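PDB 2FTW: dihydropyrimidinase from Dictyostelium discoideum, which catalyses the reversible, zinc-dependent hydrolytic ring opening of dihydropyrimidines such as 5,6-dihydrouracil, the second step of reductive pyrimidine degradation. Local coordinates for residues Asp27-Ser39 against Gly392-Ile404. Numbering follows the deposited sequence.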
ATOM      1  N   ASP A  27       5.241  41.371 -19.012  1.00 24.64           N
ATOM      2  CA  ASP A  27       6.052  42.336 -18.270  1.00 24.88           C
ATOM      3  C   ASP A  27       5.357  42.667 -16.957  1.00 24.67           C
ATOM      4  O   ASP A  27       4.123  42.659 -16.875  1.00 24.39           O
ATOM      5  CB  ASP A  27       6.288  43.598 -19.099  1.00 25.09           C
ATOM      6  CG  ASP A  27       6.933  43.296 -20.428  1.00 27.07           C
ATOM      7  OD1 ASP A  27       7.507  42.178 -20.589  1.00 30.30           O
ATOM      8  OD2 ASP A  27       6.873  44.163 -21.314  1.00 26.82           O
ATOM      9  N   VAL A  28       6.159  42.946 -15.932  1.00 24.68           N
ATOM     10  CA  VAL A  28       5.658  43.237 -14.590  1.00 24.86           C
ATOM     11  C   VAL A  28       6.182  44.597 -14.105  1.00 25.00           C
ATOM     12  O   VAL A  28       7.380  44.853 -14.116  1.00 24.35           O
ATOM     13  CB  VAL A  28       6.049  42.119 -13.586  1.00 24.73           C
ATOM     14  CG1 VAL A  28       5.624  42.457 -12.157  1.00 24.20           C
ATOM     15  CG2 VAL A  28       5.442  40.780 -14.011  1.00 25.06           C
ATOM     16  N   LEU A  29       5.255  45.455 -13.683  1.00 25.33           N
ATOM     17  CA  LEU A  29       5.579  46.744 -13.085  1.00 25.73           C
ATOM     18  C   LEU A  29       5.317  46.727 -11.573  1.00 26.37           C
ATOM     19  O   LEU A  29       4.257  46.298 -11.101  1.00 26.65           O
ATOM     20  CB  LEU A  29       4.764  47.839 -13.767  1.00 25.87           C
ATOM     21  CG  LEU A  29       4.764  49.256 -13.179  1.00 25.29           C
ATOM     22  CD1 LEU A  29       6.103  49.939 -13.402  1.00 24.60           C
ATOM     23  CD2 LEU A  29       3.627  50.046 -13.805  1.00 24.98           C
ATOM     24  N   VAL A  30       6.301  47.180 -10.815  1.00 27.06           N
ATOM     25  CA  VAL A  30       6.178  47.310  -9.367  1.00 27.58           C
ATOM     26  C   VAL A  30       6.274  48.777  -9.045  1.00 28.43           C
ATOM     27  O   VAL A  30       7.174  49.460  -9.540  1.00 28.04           O
ATOM     28  CB  VAL A  30       7.306  46.556  -8.623  1.00 27.63           C
ATOM     29  CG1 VAL A  30       7.196  46.743  -7.107  1.00 27.22           C
ATOM     30  CG2 VAL A  30       7.289  45.081  -8.992  1.00 26.70           C
ATOM     31  N   GLU A  31       5.335  49.257  -8.233  1.00 29.39           N
ATOM     32  CA  GLU A  31       5.344  50.627  -7.770  1.00 29.87           C
ATOM     33  C   GLU A  31       5.168  50.654  -6.257  1.00 29.75           C
ATOM     34  O   GLU A  31       4.399  49.885  -5.691  1.00 29.97           O
ATOM     35  CB  GLU A  31       4.264  51.450  -8.483  1.00 30.23           C
ATOM     36  CG  GLU A  31       4.170  52.882  -8.004  1.00 31.16           C
ATOM     37  CD  GLU A  31       3.721  53.844  -9.089  1.00 32.99           C
ATOM     38  OE1 GLU A  31       2.494  53.930  -9.347  1.00 36.65           O
ATOM     39  OE2 GLU A  31       4.605  54.529  -9.667  1.00 37.43           O
ATOM     40  N   ASN A  32       5.906  51.554  -5.615  1.00 29.94           N
ATOM     41  CA  ASN A  32       5.988  51.652  -4.168  1.00 29.51           C
ATOM     42  C   ASN A  32       5.959  50.270  -3.470  1.00 28.87           C
ATOM     43  O   ASN A  32       5.286  50.095  -2.467  1.00 28.72           O
ATOM     44  CB  ASN A  32       4.865  52.577  -3.677  1.00 30.14           C
ATOM     45  CG  ASN A  32       4.865  53.946  -4.392  1.00 32.19           C
ATOM     46  OD1 ASN A  32       5.922  54.553  -4.599  1.00 34.71           O
ATOM     47  ND2 ASN A  32       3.677  54.425  -4.773  1.00 33.57           N
ATOM     48  N   GLY A  33       6.691  49.299  -4.023  1.00 28.32           N
ATOM     49  CA  GLY A  33       6.823  47.945  -3.445  1.00 27.97           C
ATOM     50  C   GLY A  33       5.697  46.943  -3.699  1.00 27.81           C
ATOM     51  O   GLY A  33       5.753  45.804  -3.224  1.00 27.69           O
ATOM     52  N   ILE A  34       4.671  47.363  -4.437  1.00 27.56           N
ATOM     53  CA  ILE A  34       3.525  46.529  -4.750  1.00 27.44           C
ATOM     54  C   ILE A  34       3.456  46.373  -6.256  1.00 27.42           C
ATOM     55  O   ILE A  34       3.780  47.312  -7.006  1.00 27.41           O
ATOM     56  CB  ILE A  34       2.214  47.176  -4.265  1.00 27.22           C
ATOM     57  CG1 ILE A  34       2.279  47.480  -2.764  1.00 28.07           C
ATOM     58  CG2 ILE A  34       1.009  46.294  -4.585  1.00 27.39           C
ATOM     59  CD1 ILE A  34       2.317  46.254  -1.868  1.00 27.82           C
ATOM     60  N   ILE A  35       3.025  45.201  -6.708  1.00 27.19           N
ATOM     61  CA  ILE A  35       2.803  44.990  -8.143  1.00 27.59           C
ATOM     62  C   ILE A  35       1.616  45.818  -8.605  1.00 27.85           C
ATOM     63  O   ILE A  35       0.510  45.673  -8.072  1.00 27.96           O
ATOM     64  CB  ILE A  35       2.521  43.532  -8.476  1.00 27.32           C
ATOM     65  CG1 ILE A  35       3.752  42.680  -8.182  1.00 27.42           C
ATOM     66  CG2 ILE A  35       2.128  43.378  -9.929  1.00 26.46           C
ATOM     67  CD1 ILE A  35       3.434  41.228  -8.113  1.00 27.12           C
ATOM     68  N   LYS A  36       1.857  46.643  -9.621  1.00 28.21           N
ATOM     69  CA  LYS A  36       0.878  47.590 -10.130  1.00 28.62           C
ATOM     70  C   LYS A  36       0.200  47.097 -11.410  1.00 28.67           C
ATOM     71  O   LYS A  36      -1.014  47.246 -11.592  1.00 28.36           O
ATOM     72  CB  LYS A  36       1.579  48.923 -10.407  1.00 28.78           C
ATOM     73  CG  LYS A  36       0.645  50.036 -10.789  1.00 28.59           C
ATOM     74  CD  LYS A  36       1.381  51.364 -10.893  1.00 29.42           C
ATOM     75  CE  LYS A  36       0.488  52.425 -11.513  1.00 30.39           C
ATOM     76  NZ  LYS A  36      -0.958  52.183 -11.160  1.00 32.42           N
ATOM     77  N   GLU A  37       0.999  46.533 -12.304  1.00 29.09           N
ATOM     78  CA  GLU A  37       0.503  46.100 -13.599  1.00 29.28           C
ATOM     79  C   GLU A  37       1.238  44.860 -14.091  1.00 29.18           C
ATOM     80  O   GLU A  37       2.453  44.720 -13.903  1.00 28.90           O
ATOM     81  CB  GLU A  37       0.632  47.232 -14.613  1.00 29.28           C
ATOM     82  CG  GLU A  37      -0.335  47.117 -15.777  1.00 30.12           C
ATOM     83  CD  GLU A  37      -0.058  48.125 -16.878  1.00 31.15           C
ATOM     84  OE1 GLU A  37       0.584  49.165 -16.602  1.00 33.39           O
ATOM     85  OE2 GLU A  37      -0.499  47.876 -18.018  1.00 34.28           O
ATOM     86  N   ILE A  38       0.472  43.948 -14.682  1.00 28.88           N
ATOM     87  CA  ILE A  38       1.020  42.799 -15.383  1.00 29.27           C
ATOM     88  C   ILE A  38       0.414  42.856 -16.771  1.00 29.56           C
ATOM     89  O   ILE A  38      -0.811  42.936 -16.921  1.00 28.78           O
ATOM     90  CB  ILE A  38       0.678  41.481 -14.688  1.00 28.93           C
ATOM     91  CG1 ILE A  38       1.354  41.446 -13.309  1.00 29.41           C
ATOM     92  CG2 ILE A  38       1.111  40.273 -15.553  1.00 28.55           C
ATOM     93  CD1 ILE A  38       0.912  40.321 -12.421  1.00 29.42           C
ATOM     94  N   SER A  39       1.272  42.851 -17.785  1.00 30.14           N
ATOM     95  CA  SER A  39       0.805  43.032 -19.160  1.00 30.97           C
ATOM     96  C   SER A  39       1.864  42.602 -20.164  1.00 31.46           C
ATOM     97  O   SER A  39       3.071  42.687 -19.895  1.00 31.10           O
ATOM     98  CB  SER A  39       0.422  44.501 -19.391  1.00 30.89           C
ATOM     99  OG  SER A  39      -0.597  44.598 -20.362  1.00 31.66           O
ATOM    100  N   GLY A 392       4.064  34.812  -2.221  1.00 21.34           N
ATOM    101  CA  GLY A 392       3.865  33.626  -3.060  1.00 21.44           C
ATOM    102  C   GLY A 392       2.978  33.773  -4.289  1.00 21.33           C
ATOM    103  O   GLY A 392       2.478  32.780  -4.818  1.00 20.97           O
ATOM    104  N   ARG A 393       2.786  34.996  -4.773  1.00 22.06           N
ATOM    105  CA  ARG A 393       2.057  35.187  -6.025  1.00 22.17           C
ATOM    106  C   ARG A 393       2.426  36.482  -6.736  1.00 22.31           C
ATOM    107  O   ARG A 393       2.541  37.530  -6.117  1.00 21.68           O
ATOM    108  CB  ARG A 393       0.543  35.145  -5.789  1.00 22.22           C
ATOM    109  CG  ARG A 393      -0.243  35.127  -7.095  1.00 22.86           C
ATOM    110  CD  ARG A 393      -1.623  34.573  -6.931  1.00 23.41           C
ATOM    111  NE  ARG A 393      -2.311  34.383  -8.212  1.00 23.75           N
ATOM    112  CZ  ARG A 393      -2.229  33.307  -8.995  1.00 23.32           C
ATOM    113  NH1 ARG A 393      -1.464  32.270  -8.685  1.00 24.98           N
ATOM    114  NH2 ARG A 393      -2.922  33.278 -10.121  1.00 24.00           N
ATOM    115  N   ILE A 394       2.617  36.375  -8.047  1.00 22.41           N
ATOM    116  CA  ILE A 394       2.744  37.524  -8.918  1.00 22.98           C
ATOM    117  C   ILE A 394       1.357  37.846  -9.497  1.00 23.16           C
ATOM    118  O   ILE A 394       0.903  37.227 -10.474  1.00 22.98           O
ATOM    119  CB  ILE A 394       3.806  37.301 -10.054  1.00 22.84           C
ATOM    120  CG1 ILE A 394       5.145  36.846  -9.448  1.00 22.98           C
ATOM    121  CG2 ILE A 394       4.000  38.594 -10.861  1.00 22.62           C
ATOM    122  CD1 ILE A 394       6.264  36.667 -10.446  1.00 22.95           C
ATOM    123  N   ASP A 395       0.699  38.809  -8.862  1.00 23.59           N
ATOM    124  CA  ASP A 395      -0.611  39.310  -9.274  1.00 24.48           C
ATOM    125  C   ASP A 395      -0.632  40.760  -8.879  1.00 24.62           C
ATOM    126  O   ASP A 395       0.140  41.178  -8.004  1.00 24.72           O
ATOM    127  CB  ASP A 395      -1.750  38.581  -8.533  1.00 25.21           C
ATOM    128  CG  ASP A 395      -2.484  37.564  -9.402  1.00 27.91           C
ATOM    129  OD1 ASP A 395      -2.098  37.358 -10.578  1.00 32.10           O
ATOM    130  OD2 ASP A 395      -3.468  36.967  -8.903  1.00 30.09           O
ATOM    131  N   VAL A 396      -1.517  41.533  -9.498  1.00 24.94           N
ATOM    132  CA  VAL A 396      -1.702  42.931  -9.104  1.00 24.91           C
ATOM    133  C   VAL A 396      -2.118  42.966  -7.634  1.00 25.17           C
ATOM    134  O   VAL A 396      -2.926  42.144  -7.183  1.00 25.54           O
ATOM    135  CB  VAL A 396      -2.746  43.635 -10.003  1.00 24.92           C
ATOM    136  CG1 VAL A 396      -3.141  44.992  -9.438  1.00 24.88           C
ATOM    137  CG2 VAL A 396      -2.194  43.785 -11.432  1.00 25.49           C
ATOM    138  N   GLY A 397      -1.538  43.897  -6.885  1.00 25.29           N
ATOM    139  CA  GLY A 397      -1.861  44.086  -5.472  1.00 25.12           C
ATOM    140  C   GLY A 397      -0.923  43.356  -4.536  1.00 25.38           C
ATOM    141  O   GLY A 397      -0.883  43.646  -3.330  1.00 25.12           O
ATOM    142  N   CYS A 398      -0.158  42.415  -5.088  1.00 25.61           N
ATOM    143  CA  CYS A 398       0.727  41.567  -4.299  1.00 25.77           C
ATOM    144  C   CYS A 398       2.108  42.189  -4.135  1.00 25.70           C
ATOM    145  O   CYS A 398       2.487  43.096  -4.873  1.00 25.46           O
ATOM    146  CB  CYS A 398       0.817  40.183  -4.948  1.00 26.13           C
ATOM    147  SG  CYS A 398      -0.816  39.359  -5.021  1.00 26.94           S
ATOM    148  N   ASP A 399       2.848  41.721  -3.136  1.00 25.60           N
ATOM    149  CA  ASP A 399       4.146  42.308  -2.843  1.00 25.49           C
ATOM    150  C   ASP A 399       5.121  42.076  -3.977  1.00 25.38           C
ATOM    151  O   ASP A 399       5.200  40.976  -4.539  1.00 25.11           O
ATOM    152  CB  ASP A 399       4.713  41.803  -1.513  1.00 25.29           C
ATOM    153  CG  ASP A 399       4.105  42.517  -0.314  1.00 26.11           C
ATOM    154  OD1 ASP A 399       3.152  43.313  -0.508  1.00 27.32           O
ATOM    155  OD2 ASP A 399       4.587  42.296   0.819  1.00 27.03           O
ATOM    156  N   GLY A 400       5.858  43.137  -4.305  1.00 25.43           N
ATOM    157  CA  GLY A 400       6.839  43.113  -5.367  1.00 25.33           C
ATOM    158  C   GLY A 400       8.137  42.452  -4.957  1.00 25.20           C
ATOM    159  O   GLY A 400       9.206  43.052  -5.109  1.00 24.64           O
ATOM    160  N   ASP A 401       8.025  41.223  -4.437  1.00 25.24           N
ATOM    161  CA  ASP A 401       9.164  40.320  -4.188  1.00 25.45           C
ATOM    162  C   ASP A 401       9.225  39.294  -5.328  1.00 25.19           C
ATOM    163  O   ASP A 401       8.370  38.414  -5.424  1.00 25.19           O
ATOM    164  CB  ASP A 401       8.996  39.556  -2.873  1.00 25.61           C
ATOM    165  CG  ASP A 401       8.853  40.472  -1.649  1.00 28.16           C
ATOM    166  OD1 ASP A 401       9.203  41.676  -1.724  1.00 29.04           O
ATOM    167  OD2 ASP A 401       8.395  39.960  -0.590  1.00 29.92           O
ATOM    168  N   ILE A 402      10.227  39.418  -6.196  1.00 24.79           N
ATOM    169  CA  ILE A 402      10.310  38.615  -7.414  1.00 24.84           C
ATOM    170  C   ILE A 402      11.737  38.118  -7.684  1.00 24.61           C
ATOM    171  O   ILE A 402      12.704  38.843  -7.470  1.00 24.23           O
ATOM    172  CB  ILE A 402       9.788  39.419  -8.625  1.00 24.28           C
ATOM    173  CG1 ILE A 402       8.361  39.920  -8.318  1.00 25.31           C
ATOM    174  CG2 ILE A 402       9.845  38.576  -9.910  1.00 24.08           C
ATOM    175  CD1 ILE A 402       7.614  40.581  -9.469  1.00 25.17           C
ATOM    176  N   VAL A 403      11.843  36.885  -8.171  1.00 24.93           N
ATOM    177  CA  VAL A 403      13.128  36.299  -8.541  1.00 25.49           C
ATOM    178  C   VAL A 403      13.213  36.099 -10.042  1.00 25.72           C
ATOM    179  O   VAL A 403      12.357  35.448 -10.638  1.00 25.87           O
ATOM    180  CB  VAL A 403      13.342  34.943  -7.860  1.00 25.27           C
ATOM    181  CG1 VAL A 403      14.738  34.382  -8.157  1.00 25.49           C
ATOM    182  CG2 VAL A 403      13.184  35.102  -6.403  1.00 26.87           C
ATOM    183  N   ILE A 404      14.260  36.662 -10.642  1.00 26.26           N
ATOM    184  CA  ILE A 404      14.602  36.386 -12.023  1.00 26.24           C
ATOM    185  C   ILE A 404      15.482  35.143 -12.057  1.00 26.36           C
ATOM    186  O   ILE A 404      16.643  35.161 -11.649  1.00 26.93           O
ATOM    187  CB  ILE A 404      15.279  37.582 -12.693  1.00 26.43           C
ATOM    188  CG1 ILE A 404      14.326  38.780 -12.637  1.00 26.25           C
ATOM    189  CG2 ILE A 404      15.601  37.256 -14.138  1.00 26.58           C
ATOM    190  CD1 ILE A 404      14.916  40.066 -13.110  1.00 27.41           C
TER
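Ile-35 is gripped by the 392-404 segment through both its backbone and its side chain. Its N donates to Cys-398 O at 2.8 Å with an almost straight N-H...O angle (179°), and its O accepts from Gly-397 N at 3.0 Å; both partners belong to the type II turn from Asp-395 to Cys-398. Along the side chain, Ile-35 CB lies 3.4 Å from Asp-395 O, and CG2 rests against the same carbonyl and Val-396 CA. Ile-35 CG1, placed beside its own backbone N by chi1 of -66°, passes Cys-398 O at 3.6 Å. The extended second torsion of Ile-35 (164°) then carries its CD1 to 3.3 Å from Asp-395 O and on to Ile-394 CG2. Ile-38 CD1 reaches that same methyl, while Val-28 CG1 and Ile-402 CD1 meet tip to tip at 3.8 Å. A third backbone bond, Gly-400 N to Gly-33 O (2.9 Å), ties in the type I' hairpin turn. The loop before strand 402-406 thus makes a single bridge, Ile-34 with Asp-399, to strand 34-39, an edge strand of the N-terminal four-stranded sheet within this chain. Apolar side chains, joined by Ile-12 and Leu-58, meet between that sheet and the antiparallel pair 57-64 and 402-406, consistent with a beta-sandwich.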